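Local coordinates for protein peptidoglycan DD-endopeptidase ShyB (Vibrio cholerae, PDB 2GU1) that cleaves the peptide cross-links between peptidoglycan strands as a zinc-dependent DD-endopeptidase, probably making room for new glycans as the cell wall expands, at residues Gly234-Ala238 and Val323-Lys327; Tyr274-His280 and His311-Leu317. All blocks are in the same frame, centred on the assembly; numbering follows the deposited sequence.

Interaction 1 (Gly234-Ala238 and Val323-Lys327); sequences GTDFA and VDAMK. With ZN (zinc ion), chain B.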
# COMPACT_ATOMS: atom_id res chain seq x y z
N GLY A 234 9.31 -8.00 6.23
CA GLY A 234 9.77 -6.74 6.79
C GLY A 234 11.09 -6.90 7.52
O GLY A 234 11.69 -7.97 7.50
N THR A 235 11.54 -5.83 8.17
CA THR A 235 12.79 -5.87 8.91
C THR A 235 12.48 -5.61 10.39
O THR A 235 11.74 -4.68 10.71
CB THR A 235 13.77 -4.79 8.40
OG1 THR A 235 13.98 -4.96 6.99
CG2 THR A 235 15.09 -4.88 9.11
N ASP A 236 13.05 -6.41 11.28
CA ASP A 236 12.82 -6.23 12.71
C ASP A 236 13.98 -5.50 13.38
O ASP A 236 15.13 -5.93 13.26
CB ASP A 236 12.62 -7.58 13.40
CG ASP A 236 11.38 -8.29 12.92
OD1 ASP A 236 10.58 -7.64 12.21
OD2 ASP A 236 11.19 -9.47 13.27
N PHE A 237 13.67 -4.40 14.07
CA PHE A 237 14.67 -3.60 14.78
C PHE A 237 14.52 -3.83 16.29
O PHE A 237 13.40 -3.97 16.80
CB PHE A 237 14.50 -2.10 14.46
CG PHE A 237 14.85 -1.74 13.05
CD1 PHE A 237 16.17 -1.81 12.61
CD2 PHE A 237 13.86 -1.37 12.15
CE1 PHE A 237 16.50 -1.51 11.28
CE2 PHE A 237 14.17 -1.06 10.82
CZ PHE A 237 15.49 -1.13 10.39
N ALA A 238 15.66 -3.89 16.98
CA ALA A 238 15.68 -4.14 18.42
C ALA A 238 15.31 -2.92 19.24
O ALA A 238 16.18 -2.28 19.85
CB ALA A 238 17.06 -4.65 18.83
N VAL A 323 9.32 -5.26 -0.19
CA VAL A 323 10.70 -5.41 -0.66
C VAL A 323 11.60 -5.22 0.56
O VAL A 323 11.17 -4.66 1.57
CB VAL A 323 11.07 -4.33 -1.71
CG1 VAL A 323 10.07 -4.33 -2.86
CG2 VAL A 323 11.14 -2.96 -1.04
N ASP A 324 12.83 -5.71 0.47
CA ASP A 324 13.79 -5.59 1.57
C ASP A 324 14.06 -4.11 1.83
O ASP A 324 14.61 -3.42 0.97
CB ASP A 324 15.10 -6.30 1.19
CG ASP A 324 16.01 -6.52 2.38
OD1 ASP A 324 16.02 -5.66 3.29
OD2 ASP A 324 16.72 -7.55 2.40
N ALA A 325 13.66 -3.63 3.00
CA ALA A 325 13.85 -2.22 3.36
C ALA A 325 15.33 -1.82 3.40
O ALA A 325 15.66 -0.65 3.24
CB ALA A 325 13.22 -1.94 4.72
N MET A 326 16.21 -2.80 3.60
CA MET A 326 17.63 -2.51 3.66
C MET A 326 18.37 -2.65 2.32
O MET A 326 19.59 -2.54 2.28
CB MET A 326 18.29 -3.42 4.70
CG MET A 326 17.69 -3.32 6.09
SD MET A 326 17.88 -1.69 6.86
CE MET A 326 16.34 -0.90 6.42
N LYS A 327 17.64 -2.88 1.23
CA LYS A 327 18.28 -3.06 -0.07
C LYS A 327 18.94 -1.82 -0.67
O LYS A 327 18.49 -0.69 -0.48
CB LYS A 327 17.29 -3.65 -1.08
CG LYS A 327 16.28 -2.69 -1.66
CD LYS A 327 15.45 -3.40 -2.72
CE LYS A 327 14.52 -2.45 -3.44
NZ LYS A 327 13.84 -3.12 -4.58
ZN ZN B . 9.10 -8.88 11.58
O HOH W 1 12.27 -5.22 4.77
O HOH W 2 16.03 -6.50 6.00
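Thr235 and the turn Asp324-Lys327 make their polar contact through two water molecules; no direct hydrogen bond joins the two segments. Thr235 OG1 lies 2.8 Å from water 1, which accepts the N-H of Ala325. The same hydroxyl lies 2.7 Å from water 2, which donates to Asp324 OD1. A threonine suits this place because its two branches do different work. With OG1 anti to the carbonyl carbon (chi1 -56°), the hydroxyl faces the turn, where Ala325 CB approaches it to 3.9 Å. The methyl CG2 is sent the other way, over one face of the Phe237 ring, 4.0 Å above its plane and toward the rim.

Asp324 shapes the turn that receives these waters. Its OD1 accepts the backbone N-H of Met326 at 2.9 Å, forming an Asx turn, and that donor comes to the anti side of the carboxylate, 29° out of its plane. Within the type I turn, Lys327 N also bonds to Asp324 O. Alanine suits position 325, where its methyl points at the strand close to OG1 while water 1 reaches its own N-H.

Met326 supplies the apolar part. Its flexible thioether chain, bent at both chi2 and chi3, passes Thr235 and brings CE to the edge of the Phe237 ring, near the ring plane, 4.1 Å from CZ. Phe237 also touches Pro205 and Ile213, while Arg203 bonds to the carbonyl oxygens of Ala325 and Lys327.

Between Thr235 and Phe237, Asp236 gives OD1 to the zinc ion at 2.0 Å, alongside His232 and His313. The chemistry is therefore divided along one short strand: water-mediated polar links and methionine packing join its flanking residues to the turn, while the intervening carboxylate serves the catalytic metal.

Interaction 2 (Tyr274-His280 and His311-Leu317); sequences YKTRYLH and HLHFEVL. With ZN (zinc ion), chain B.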
# COMPACT_ATOMS: atom_id res chain seq x y z
N TYR A 274 5.50 4.12 -3.44
CA TYR A 274 5.94 3.69 -2.11
C TYR A 274 5.02 3.88 -0.91
O TYR A 274 4.32 4.88 -0.78
CB TYR A 274 7.25 4.41 -1.77
CG TYR A 274 8.41 4.08 -2.68
CD1 TYR A 274 9.20 2.95 -2.45
CD2 TYR A 274 8.73 4.91 -3.76
CE1 TYR A 274 10.28 2.65 -3.27
CE2 TYR A 274 9.80 4.61 -4.60
CZ TYR A 274 10.58 3.48 -4.34
OH TYR A 274 11.67 3.21 -5.12
N LYS A 275 5.05 2.89 -0.02
CA LYS A 275 4.30 2.93 1.23
C LYS A 275 5.22 2.25 2.25
O LYS A 275 6.08 1.45 1.87
CB LYS A 275 3.00 2.12 1.16
CG LYS A 275 1.94 2.59 0.17
CD LYS A 275 0.71 1.69 0.30
CE LYS A 275 -0.42 2.08 -0.66
NZ LYS A 275 -0.08 1.76 -2.08
N THR A 276 5.04 2.57 3.52
CA THR A 276 5.81 1.95 4.59
C THR A 276 4.82 1.54 5.67
O THR A 276 3.82 2.24 5.89
CB THR A 276 6.86 2.91 5.20
OG1 THR A 276 6.23 4.16 5.54
CG2 THR A 276 8.00 3.16 4.23
N ARG A 277 5.09 0.41 6.32
CA ARG A 277 4.23 -0.09 7.39
C ARG A 277 5.03 -0.21 8.68
O ARG A 277 6.23 -0.55 8.64
CB ARG A 277 3.70 -1.49 7.06
CG ARG A 277 2.81 -1.56 5.85
CD ARG A 277 2.43 -3.01 5.65
NE ARG A 277 1.37 -3.17 4.68
CZ ARG A 277 1.07 -4.33 4.11
NH1 ARG A 277 1.77 -5.42 4.41
NH2 ARG A 277 0.06 -4.41 3.25
N TYR A 278 4.37 0.04 9.81
CA TYR A 278 5.00 -0.02 11.12
C TYR A 278 4.08 -0.85 12.03
O TYR A 278 2.97 -0.43 12.34
CB TYR A 278 5.16 1.41 11.67
CG TYR A 278 5.79 2.39 10.69
CD1 TYR A 278 7.14 2.75 10.80
CD2 TYR A 278 5.06 2.93 9.64
CE1 TYR A 278 7.74 3.60 9.86
CE2 TYR A 278 5.64 3.78 8.70
CZ TYR A 278 6.98 4.11 8.82
OH TYR A 278 7.57 4.90 7.85
N LEU A 279 4.54 -2.02 12.46
CA LEU A 279 3.73 -2.91 13.29
C LEU A 279 4.15 -3.10 14.74
O LEU A 279 5.26 -2.76 15.14
CB LEU A 279 3.65 -4.29 12.64
CG LEU A 279 2.83 -4.49 11.36
CD1 LEU A 279 3.30 -3.55 10.27
CD2 LEU A 279 2.97 -5.96 10.93
N HIS A 280 3.21 -3.67 15.51
CA HIS A 280 3.40 -3.97 16.93
C HIS A 280 3.64 -2.74 17.80
O HIS A 280 4.15 -2.85 18.91
CB HIS A 280 4.56 -4.95 17.09
CG HIS A 280 4.43 -6.17 16.23
ND1 HIS A 280 3.37 -7.05 16.34
CD2 HIS A 280 5.22 -6.66 15.24
CE1 HIS A 280 3.52 -8.03 15.45
NE2 HIS A 280 4.63 -7.81 14.77
N HIS A 311 9.59 -5.51 19.55
CA HIS A 311 10.40 -5.10 18.42
C HIS A 311 9.53 -4.37 17.42
O HIS A 311 8.31 -4.49 17.43
CB HIS A 311 11.02 -6.32 17.72
CG HIS A 311 10.01 -7.18 17.00
ND1 HIS A 311 9.13 -8.00 17.67
CD2 HIS A 311 9.76 -7.34 15.68
CE1 HIS A 311 8.38 -8.64 16.78
NE2 HIS A 311 8.74 -8.26 15.57
N LEU A 312 10.17 -3.61 16.55
CA LEU A 312 9.45 -2.91 15.51
C LEU A 312 9.61 -3.75 14.25
O LEU A 312 10.72 -4.19 13.91
CB LEU A 312 10.04 -1.52 15.26
CG LEU A 312 9.46 -0.78 14.06
CD1 LEU A 312 8.07 -0.26 14.39
CD2 LEU A 312 10.37 0.39 13.69
N HIS A 313 8.50 -4.01 13.58
CA HIS A 313 8.52 -4.74 12.32
C HIS A 313 8.26 -3.64 11.30
O HIS A 313 7.17 -3.06 11.29
CB HIS A 313 7.40 -5.79 12.29
CG HIS A 313 7.22 -6.43 10.96
ND1 HIS A 313 7.78 -7.65 10.63
CD2 HIS A 313 6.55 -6.02 9.85
CE1 HIS A 313 7.47 -7.96 9.38
NE2 HIS A 313 6.72 -6.99 8.89
N PHE A 314 9.26 -3.35 10.46
CA PHE A 314 9.17 -2.29 9.46
C PHE A 314 9.06 -2.86 8.04
O PHE A 314 9.76 -3.82 7.69
CB PHE A 314 10.40 -1.38 9.58
CG PHE A 314 10.48 -0.28 8.55
CD1 PHE A 314 9.50 0.71 8.47
CD2 PHE A 314 11.55 -0.23 7.65
CE1 PHE A 314 9.59 1.73 7.51
CE2 PHE A 314 11.64 0.77 6.70
CZ PHE A 314 10.66 1.76 6.63
N GLU A 315 8.19 -2.27 7.23
CA GLU A 315 8.02 -2.73 5.86
C GLU A 315 8.03 -1.60 4.85
O GLU A 315 7.58 -0.49 5.13
CB GLU A 315 6.70 -3.51 5.71
CG GLU A 315 6.75 -4.94 6.24
CD GLU A 315 5.42 -5.68 6.06
OE1 GLU A 315 4.65 -5.33 5.15
OE2 GLU A 315 5.17 -6.62 6.84
N VAL A 316 8.58 -1.88 3.67
CA VAL A 316 8.58 -0.92 2.58
C VAL A 316 7.86 -1.65 1.45
O VAL A 316 8.20 -2.79 1.13
CB VAL A 316 10.00 -0.56 2.09
CG1 VAL A 316 9.91 0.36 0.86
CG2 VAL A 316 10.77 0.15 3.20
N LEU A 317 6.84 -1.01 0.89
CA LEU A 317 6.09 -1.62 -0.21
C LEU A 317 6.29 -0.83 -1.49
O LEU A 317 6.16 0.39 -1.50
CB LEU A 317 4.59 -1.66 0.11
CG LEU A 317 4.10 -2.34 1.39
CD1 LEU A 317 2.58 -2.50 1.29
CD2 LEU A 317 4.75 -3.69 1.56
ZN ZN B . 9.10 -8.88 11.58
O HOH W 3 6.75 -1.83 17.43
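Arg277 and Glu315 face each other across two antiparallel strands, bonding in both directions along the main chain, as do Lys275 and Leu317; at the zinc end Leu279 N still bonds to His313 O, but the buried His313 N finds no partner in the model.

On the face carrying Arg277, Glu315 and His313, Arg277 NH1 makes a salt bridge to Glu315 OE1 at 3.0 Å, on the syn side of the carboxylate, and also bonds to His42 O. With the two planes 52° apart, this is a single-nitrogen bridge rather than a flat two-pronged one. OE2 uses its anti lone pair for His313 NE2, 2.6 Å away and nearly in the ring plane. This bond helps fix the imidazole's rotation while ND1 binds the zinc ion at 2.0 Å. Glutamate, extended beyond CG, can thus serve both partners.

Van der Waals packing completes both faces: Leu317 CD1 lies over one face of the Arg277 guanidinium, and Leu279 CD2 packs against His313 CD2. On the opposite face, the Tyr278 and Phe314 rings meet obliquely.

In the M23 peptidase sheet, strand 265-269 flanks 274-281, and strands 235-237 and 321-323 both pair along the other edge of 312-318.

Strand 312-318 joins the two contacts, whose centres lie about 8 Å apart. Strand 235-237 of interaction 1 pairs with it through probable hydrogen bonds from Thr235 N to Phe314 O at 2.7 Å and from Phe237 N to Leu312 O at 3.0 Å. This pairing places Asp236 OD1 only 3.2 Å from His313 ND1, where both bind the same zinc ion and His232 supplies the remaining protein ligand. His311 CD2 packs 3.3 Å from Asp236 CG beside the metal. The turn of interaction 1 meets the same strand as well, since the side chain of Ala325 touches Phe314 and Val316 of interaction 2.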